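Local coordinates for BDI_3064 protein (Parabacteroides distasonis ATCC 8503, PDB 5Z06), which hydrolyses linear beta-1,2-glucan and beta-1,2-glucooligosaccharides of four or more units as an exo-type enzyme, releasing sophorose from the non-reducing end, at residues A[107-110]-A[111-115]; A[280-284]-A[285-289]; A[630-633]-A[634-638]. All blocks are in the same frame, centred on the assembly; numbering follows the deposited sequence.

Interaction 1: A[107-110]-A[111-115]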
loop_
_atom_site.group_PDB
_atom_site.type_symbol
_atom_site.label_atom_id
_atom_site.label_comp_id
_atom_site.label_asym_id
_atom_site.label_seq_id
_atom_site.Cartn_x
_atom_site.Cartn_y
_atom_site.Cartn_z
ATOM N N ILE A 107 -14.669 15.818 -20.151
ATOM C CA ILE A 107 -13.873 15.575 -18.964
ATOM C C ILE A 107 -14.594 16.291 -17.847
ATOM O O ILE A 107 -14.990 17.441 -18.010
ATOM C CB ILE A 107 -12.410 16.005 -19.168
ATOM C CG1 ILE A 107 -11.750 15.001 -20.120
ATOM C CG2 ILE A 107 -11.666 16.048 -17.832
ATOM C CD1 ILE A 107 -10.367 15.361 -20.624
ATOM N N ARG A 108 -14.822 15.574 -16.752
ATOM C CA ARG A 108 -15.414 16.156 -15.586
ATOM C C ARG A 108 -14.291 16.662 -14.711
ATOM O O ARG A 108 -13.351 15.911 -14.426
ATOM C CB ARG A 108 -16.255 15.156 -14.799
ATOM C CG ARG A 108 -16.983 15.830 -13.638
ATOM C CD ARG A 108 -17.891 14.933 -12.808
ATOM N NE ARG A 108 -17.209 13.756 -12.292
ATOM C CZ ARG A 108 -16.301 13.727 -11.313
ATOM N NH1 ARG A 108 -15.867 14.830 -10.705
ATOM N NH2 ARG A 108 -15.787 12.564 -10.959
ATOM N N TYR A 109 -14.418 17.921 -14.277
ATOM C CA TYR A 109 -13.471 18.536 -13.368
ATOM C C TYR A 109 -13.732 18.061 -11.960
ATOM O O TYR A 109 -14.817 17.538 -11.667
ATOM C CB TYR A 109 -13.536 20.073 -13.418
ATOM C CG TYR A 109 -13.073 20.662 -14.735
ATOM C CD1 TYR A 109 -11.719 20.668 -15.082
ATOM C CD2 TYR A 109 -13.986 21.220 -15.641
ATOM C CE1 TYR A 109 -11.287 21.220 -16.283
ATOM C CE2 TYR A 109 -13.564 21.763 -16.837
ATOM C CZ TYR A 109 -12.220 21.764 -17.144
ATOM O OH TYR A 109 -11.808 22.293 -18.319
ATOM N N ALA A 110 -12.746 18.252 -11.089
ATOM C CA ALA A 110 -12.887 17.922 -9.662
ATOM C C ALA A 110 -14.065 18.641 -8.981
ATOM O O ALA A 110 -14.662 18.101 -8.045
ATOM C CB ALA A 110 -11.590 18.214 -8.919
ATOM N N ASP A 111 -14.402 19.839 -9.465
ATOM C CA ASP A 111 -15.570 20.600 -8.965
ATOM C C ASP A 111 -16.939 20.182 -9.565
ATOM O O ASP A 111 -17.955 20.821 -9.286
ATOM C CB ASP A 111 -15.335 22.134 -9.091
ATOM C CG ASP A 111 -15.316 22.652 -10.550
ATOM O OD1 ASP A 111 -15.725 21.930 -11.480
ATOM O OD2 ASP A 111 -14.885 23.807 -10.772
ATOM N N SER A 112 -16.954 19.133 -10.393
ATOM C CA SER A 112 -18.181 18.586 -11.013
ATOM C C SER A 112 -18.729 19.424 -12.162
ATOM O O SER A 112 -19.834 19.151 -12.630
ATOM C CB SER A 112 -19.302 18.314 -9.996
ATOM O OG SER A 112 -18.781 17.649 -8.877
ATOM N N THR A 113 -17.964 20.424 -12.610
ATOM C CA THR A 113 -18.229 21.075 -13.876
ATOM C C THR A 113 -17.500 20.274 -14.927
ATOM O O THR A 113 -16.636 19.434 -14.628
ATOM C CB THR A 113 -17.771 22.555 -13.931
ATOM O OG1 THR A 113 -16.343 22.635 -13.833
ATOM C CG2 THR A 113 -18.446 23.390 -12.837
ATOM N N TYR A 114 -17.852 20.554 -16.164
ATOM C CA TYR A 114 -17.422 19.762 -17.284
ATOM C C TYR A 114 -16.767 20.606 -18.345
ATOM O O TYR A 114 -16.975 21.817 -18.452
ATOM C CB TYR A 114 -18.632 19.068 -17.891
ATOM C CG TYR A 114 -19.208 17.979 -17.027
ATOM C CD1 TYR A 114 -20.085 18.273 -15.985
ATOM C CD2 TYR A 114 -18.879 16.649 -17.261
ATOM C CE1 TYR A 114 -20.617 17.268 -15.206
ATOM C CE2 TYR A 114 -19.414 15.645 -16.508
ATOM C CZ TYR A 114 -20.267 15.952 -15.484
ATOM O OH TYR A 114 -20.764 14.928 -14.750
ATOM N N THR A 115 -15.993 19.930 -19.168
ATOM C CA THR A 115 -15.570 20.501 -20.399
ATOM C C THR A 115 -16.769 20.392 -21.342
ATOM O O THR A 115 -17.798 19.792 -21.009
ATOM C CB THR A 115 -14.378 19.746 -20.999
ATOM O OG1 THR A 115 -14.788 18.431 -21.398
ATOM C CG2 THR A 115 -13.201 19.690 -20.022
#
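Asp111 OD1, which lies 3.5 Å from Tyr109 CB across the turn, is gripped by two donors of Thr113. The backbone N of Thr113 reaches Asp111 OD1 at 2.9 Å from the anti side, tilted out of the carboxylate plane, while Thr113 OG1 donates to its syn lone pair. The first of these bonds defines an Asx turn. Tyr109 N binds Thr113 O at 2.7 Å, and Ser112 N binds Tyr109 O from well above its carbonyl plane. These bonds, with Tyr109 to Ser112 forming a type I turn and Ser112 in the left-handed region (phi 75°), mark a beta-hairpin turn with a G1 bulge. It leads from strand 104-109 toward the edge strand 118-119 of a five-stranded antiparallel sheet. Two residues back, Thr115 N binds Ile107 O. In return, Ile107 N uses a side-chain acceptor, Thr115 OG1 at 2.9 Å, because chi1 of 67° sets that hydroxyl between the Thr115 backbone N and carbonyl carbon. The Tyr109 ring runs along the same limb, with CD2 3.3 Å from Thr113 OG1 and its OH 3.4 Å from Thr115 CG2. Elsewhere on the hairpin, Arg108 CG sits over a face of the Tyr114 ring, 4.0 Å from the centroid, in a CH-pi contact. Beyond it the guanidinium turns 82° from the ring plane and forms a salt bridge with Glu69; Tyr114 OH is hydrogen-bonded to Tyr67 OH.

Interaction 2: A[280-284]-A[285-289]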
loop_
_atom_site.group_PDB
_atom_site.type_symbol
_atom_site.label_atom_id
_atom_site.label_comp_id
_atom_site.label_asym_id
_atom_site.label_seq_id
_atom_site.Cartn_x
_atom_site.Cartn_y
_atom_site.Cartn_z
ATOM N N TYR A 280 1.735 -26.228 -6.885
ATOM C CA TYR A 280 1.767 -27.442 -6.078
ATOM C C TYR A 280 1.067 -27.141 -4.762
ATOM O O TYR A 280 1.024 -25.980 -4.347
ATOM C CB TYR A 280 3.218 -27.876 -5.810
ATOM C CG TYR A 280 4.068 -26.704 -5.388
ATOM C CD1 TYR A 280 4.637 -25.873 -6.338
ATOM C CD2 TYR A 280 4.261 -26.395 -4.053
ATOM C CE1 TYR A 280 5.385 -24.779 -5.976
ATOM C CE2 TYR A 280 5.011 -25.302 -3.677
ATOM C CZ TYR A 280 5.571 -24.490 -4.639
ATOM O OH TYR A 280 6.316 -23.389 -4.287
ATOM N N PRO A 281 0.542 -28.187 -4.090
ATOM C CA PRO A 281 -0.067 -27.948 -2.790
ATOM C C PRO A 281 0.948 -27.442 -1.782
ATOM O O PRO A 281 2.101 -27.893 -1.763
ATOM C CB PRO A 281 -0.632 -29.308 -2.370
ATOM C CG PRO A 281 -0.232 -30.274 -3.419
ATOM C CD PRO A 281 0.549 -29.599 -4.481
ATOM N N MET A 282 0.504 -26.504 -0.953
ATOM C CA MET A 282 1.353 -25.893 0.045
ATOM C C MET A 282 0.806 -26.125 1.445
ATOM O O MET A 282 -0.382 -26.038 1.700
ATOM C CB MET A 282 1.513 -24.405 -0.255
ATOM C CG MET A 282 2.483 -24.115 -1.382
ATOM S SD MET A 282 2.549 -22.378 -1.857
ATOM C CE MET A 282 3.390 -21.685 -0.450
ATOM N N THR A 283 1.713 -26.456 2.343
ATOM C CA THR A 283 1.418 -26.503 3.753
ATOM C C THR A 283 1.334 -25.056 4.268
ATOM O O THR A 283 1.731 -24.095 3.588
ATOM C CB THR A 283 2.573 -27.169 4.532
ATOM O OG1 THR A 283 3.741 -26.355 4.343
ATOM C CG2 THR A 283 2.821 -28.666 4.088
ATOM N N ASP A 284 0.868 -24.928 5.496
ATOM C CA ASP A 284 0.869 -23.636 6.168
ATOM C C ASP A 284 2.270 -23.063 6.281
ATOM O O ASP A 284 2.443 -21.855 6.143
ATOM C CB ASP A 284 0.278 -23.752 7.553
ATOM C CG ASP A 284 -1.212 -24.006 7.537
ATOM O OD1 ASP A 284 -1.867 -23.783 6.485
ATOM O OD2 ASP A 284 -1.719 -24.433 8.608
ATOM N N GLU A 285 3.258 -23.924 6.534
ATOM C CA GLU A 285 4.652 -23.494 6.639
ATOM C C GLU A 285 5.095 -22.841 5.346
ATOM O O GLU A 285 5.661 -21.759 5.362
ATOM C CB GLU A 285 5.590 -24.665 6.982
ATOM C CG GLU A 285 5.467 -25.146 8.426
ATOM C CD GLU A 285 5.998 -24.139 9.417
ATOM O OE1 GLU A 285 7.212 -23.845 9.374
ATOM O OE2 GLU A 285 5.196 -23.631 10.239
ATOM N N GLN A 286 4.821 -23.509 4.234
ATOM C CA GLN A 286 5.121 -22.964 2.914
ATOM C C GLN A 286 4.378 -21.674 2.665
ATOM O O GLN A 286 4.939 -20.721 2.086
ATOM C CB GLN A 286 4.826 -24.004 1.822
ATOM C CG GLN A 286 5.840 -25.150 1.814
ATOM C CD GLN A 286 5.452 -26.288 0.878
ATOM O OE1 GLN A 286 4.384 -26.872 1.018
ATOM N NE2 GLN A 286 6.332 -26.614 -0.073
ATOM N N LEU A 287 3.118 -21.623 3.090
ATOM C CA LEU A 287 2.359 -20.379 2.971
ATOM C C LEU A 287 2.985 -19.230 3.760
ATOM O O LEU A 287 3.101 -18.137 3.253
ATOM C CB LEU A 287 0.921 -20.569 3.386
ATOM C CG LEU A 287 0.063 -21.391 2.428
ATOM C CD1 LEU A 287 -1.271 -21.644 3.128
ATOM C CD2 LEU A 287 -0.125 -20.714 1.081
ATOM N N LEU A 288 3.402 -19.501 4.991
ATOM C CA LEU A 288 4.115 -18.513 5.777
ATOM C C LEU A 288 5.355 -18.026 5.070
ATOM O O LEU A 288 5.569 -16.831 5.007
ATOM C CB LEU A 288 4.482 -19.066 7.155
ATOM C CG LEU A 288 3.284 -19.327 8.064
ATOM C CD1 LEU A 288 3.725 -20.093 9.301
ATOM C CD2 LEU A 288 2.553 -18.030 8.405
ATOM N N ASP A 289 6.161 -18.954 4.533
ATOM C CA ASP A 289 7.360 -18.611 3.777
ATOM C C ASP A 289 7.063 -17.691 2.629
ATOM O O ASP A 289 7.789 -16.746 2.399
ATOM C CB ASP A 289 8.050 -19.858 3.163
ATOM C CG ASP A 289 8.643 -20.778 4.195
ATOM O OD1 ASP A 289 8.847 -20.374 5.340
ATOM O OD2 ASP A 289 8.901 -21.941 3.853
HETATM O O HOH W 1 3.928 -29.332 0.521
#
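Gln286 folds back from the first turn of its helix over Met282 and Thr283. Its CB packs 3.5 Å from Met282 CE, the methyl that continues to Leu287 CD2. Gln286 CG passes 3.5 Å from Thr283 OG1, and the chain then runs extended (chi2 172°), which carries the amide beyond the helix start. There OE1 accepts from Thr283 N at 3.0 Å, in the amide plane and on a lone pair, with an N-H...O angle of 166°. In the other direction Thr283 OG1 takes the backbone N of Gln286, also at 3.0 Å and at 173°. The reciprocal pair is a capping box, with Thr283 as N-cap of helix 284-297. A water donates to Gln286 OE1 at 2.6 Å and, over a longer bond, to Pro281 O, and so bridges the amide oxygen to the incoming loop. NE2, the other branch, approaches the Tyr280 ring obliquely, 4.1 Å from CE2. Behind the cap, Leu287 N binds Thr283 O and Leu288 N binds Asp284 O at 2.8 Å, starting the regular helix pattern. Glu285, on the same first turn, forms a salt bridge with Arg679.

Interaction 3: A[630-633]-A[634-638]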
loop_
_atom_site.group_PDB
_atom_site.type_symbol
_atom_site.label_atom_id
_atom_site.label_comp_id
_atom_site.label_asym_id
_atom_site.label_seq_id
_atom_site.Cartn_x
_atom_site.Cartn_y
_atom_site.Cartn_z
ATOM N N ALA A 630 -6.934 -16.284 8.133
ATOM C CA ALA A 630 -6.959 -15.108 7.277
ATOM C C ALA A 630 -6.032 -15.281 6.100
ATOM O O ALA A 630 -6.417 -15.087 4.956
ATOM C CB ALA A 630 -6.560 -13.878 8.062
ATOM N N LEU A 631 -4.801 -15.659 6.398
ATOM C CA LEU A 631 -3.802 -15.880 5.369
ATOM C C LEU A 631 -4.317 -16.845 4.298
ATOM O O LEU A 631 -4.254 -16.549 3.112
ATOM C CB LEU A 631 -2.546 -16.430 6.007
ATOM C CG LEU A 631 -1.298 -16.417 5.164
ATOM C CD1 LEU A 631 -0.087 -16.569 6.089
ATOM C CD2 LEU A 631 -1.289 -17.499 4.087
ATOM N N ARG A 632 -4.817 -17.996 4.734
ATOM C CA ARG A 632 -5.316 -19.012 3.820
ATOM C C ARG A 632 -6.453 -18.520 2.954
ATOM O O ARG A 632 -6.490 -18.798 1.763
ATOM C CB ARG A 632 -5.811 -20.197 4.594
ATOM C CG ARG A 632 -4.727 -21.065 5.187
ATOM C CD ARG A 632 -5.399 -22.294 5.755
ATOM N NE ARG A 632 -4.665 -22.838 6.880
ATOM C CZ ARG A 632 -5.081 -22.861 8.139
ATOM N NH1 ARG A 632 -6.274 -22.365 8.500
ATOM N NH2 ARG A 632 -4.287 -23.399 9.062
ATOM N N ASN A 633 -7.382 -17.786 3.574
ATOM C CA ASN A 633 -8.501 -17.193 2.903
ATOM C C ASN A 633 -8.049 -16.137 1.901
ATOM O O ASN A 633 -8.418 -16.177 0.723
ATOM C CB ASN A 633 -9.403 -16.530 3.942
ATOM C CG ASN A 633 -10.660 -15.952 3.340
ATOM O OD1 ASN A 633 -11.233 -16.542 2.422
ATOM N ND2 ASN A 633 -11.118 -14.812 3.879
ATOM N N TYR A 634 -7.257 -15.185 2.379
ATOM C CA TYR A 634 -6.781 -14.099 1.520
ATOM C C TYR A 634 -6.073 -14.615 0.269
ATOM O O TYR A 634 -6.298 -14.115 -0.843
ATOM C CB TYR A 634 -5.835 -13.179 2.299
ATOM C CG TYR A 634 -6.457 -12.418 3.427
ATOM C CD1 TYR A 634 -7.824 -12.208 3.498
ATOM C CD2 TYR A 634 -5.655 -11.851 4.412
ATOM C CE1 TYR A 634 -8.385 -11.504 4.541
ATOM C CE2 TYR A 634 -6.200 -11.117 5.432
ATOM C CZ TYR A 634 -7.571 -10.963 5.504
ATOM O OH TYR A 634 -8.135 -10.254 6.520
ATOM N N TYR A 635 -5.213 -15.609 0.471
ATOM C CA TYR A 635 -4.501 -16.220 -0.617
ATOM C C TYR A 635 -5.398 -17.111 -1.465
ATOM O O TYR A 635 -5.547 -16.865 -2.659
ATOM C CB TYR A 635 -3.321 -17.005 -0.101
ATOM C CG TYR A 635 -2.487 -17.564 -1.199
ATOM C CD1 TYR A 635 -1.814 -16.725 -2.087
ATOM C CD2 TYR A 635 -2.381 -18.934 -1.388
ATOM C CE1 TYR A 635 -1.053 -17.248 -3.126
ATOM C CE2 TYR A 635 -1.636 -19.454 -2.430
ATOM C CZ TYR A 635 -0.972 -18.608 -3.293
ATOM O OH TYR A 635 -0.222 -19.148 -4.314
ATOM N N ARG A 636 -5.983 -18.145 -0.866
ATOM C CA ARG A 636 -6.644 -19.166 -1.670
ATOM C C ARG A 636 -7.957 -18.718 -2.230
ATOM O O ARG A 636 -8.264 -19.105 -3.323
ATOM C CB ARG A 636 -6.866 -20.454 -0.908
ATOM C CG ARG A 636 -5.593 -21.244 -0.734
ATOM C CD ARG A 636 -5.816 -22.377 0.235
ATOM N NE ARG A 636 -4.595 -23.162 0.330
ATOM C CZ ARG A 636 -4.087 -23.678 1.441
ATOM N NH1 ARG A 636 -4.684 -23.512 2.598
ATOM N NH2 ARG A 636 -2.960 -24.359 1.392
ATOM N N ASN A 637 -8.725 -17.932 -1.479
ATOM C CA ASN A 637 -10.060 -17.506 -1.926
ATOM C C ASN A 637 -10.037 -16.160 -2.600
ATOM O O ASN A 637 -10.670 -16.008 -3.643
ATOM C CB ASN A 637 -11.055 -17.492 -0.774
ATOM C CG ASN A 637 -11.243 -18.856 -0.181
ATOM O OD1 ASN A 637 -11.326 -19.850 -0.916
ATOM N ND2 ASN A 637 -11.270 -18.934 1.148
ATOM N N HIS A 638 -9.315 -15.199 -2.022
ATOM C CA HIS A 638 -9.228 -13.842 -2.582
ATOM C C HIS A 638 -7.998 -13.533 -3.401
ATOM O O HIS A 638 -7.844 -12.416 -3.849
ATOM C CB HIS A 638 -9.370 -12.809 -1.471
ATOM C CG HIS A 638 -10.606 -12.996 -0.675
ATOM N ND1 HIS A 638 -11.812 -13.312 -1.261
ATOM C CD2 HIS A 638 -10.819 -12.984 0.660
ATOM C CE1 HIS A 638 -12.724 -13.461 -0.318
ATOM N NE2 HIS A 638 -12.149 -13.259 0.856
HETATM O O HOH W 2 -13.471 -13.608 3.275
#
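Four successive i to i+4 bonds, Tyr634 N to Ala630 O, Tyr635 N to Leu631 O, Arg636 N to Arg632 O and Asn637 N to Asn633 O, run through these residues. Asn633 O also accepts from His638 N, an i+5 bond of 3.0 Å lying in the carbonyl plane and consistent with a locally wider turn. The Asn633 side chain serves the same turn: with CG opposite the backbone N (chi1 -176°), its amide swings toward the residues that follow. Asn633 OD1 receives Asn637 ND2 at 2.7 Å, nearly straight at 170°, on a lone pair and within the donor's amide plane, although the two amides are turned 62° apart. Asn633 ND2 donates to a water at 2.7 Å, which also meets His638 NE2 in the plane of the imidazole at its edge; ND2 has a second acceptor in Asp584 O. Both ends of this amide are thus engaged. One turn earlier, Ala630 O sits over one face of the Tyr634 ring, 3.1 Å from CG, and Ala630 CB lies over the face 4.2 Å from the ring centroid in a CH-pi contact. Arg632 and Arg636 run side by side in the same direction, Arg636 NH1 lying 3.5 Å from Arg632 CD. Their like charges are probably offset by separate carboxylates, Asp284 for Arg632 and Glu202 for Arg636. Tyr635 OH is hydrogen-bonded to Arg203 N and His204 ND1, where the loop enters strand 204-210. Helix 624-636 falls in the glycoamylase-like region of the six-hairpin clan, whose members are built on an (alpha/alpha)6 barrel, and its Arg636 and Tyr635 join that helical part to the beta-rich N-terminal part.

Overall arrangement
All three contacts are local and follow in series along the chain, without nesting or crossing. Interaction 1 closes the hairpin turn after strand 104-109 in an N-terminal antiparallel sheet. Interaction 2 caps helix 284-297, just after strand 275-278 ends the four-stranded sheet, and so marks the passage from beta to helical structure. Interaction 3 lies some 340 residues later, at the C-terminal part of helix 624-636. Interactions 2 and 3 nevertheless meet, their centres about 12 Å apart: a salt bridge joins the two, and Leu287 CD2 lies 3.8 Å from Tyr635 CD2. Interaction 1 stands apart, its centre about 49 Å from that of interaction 2.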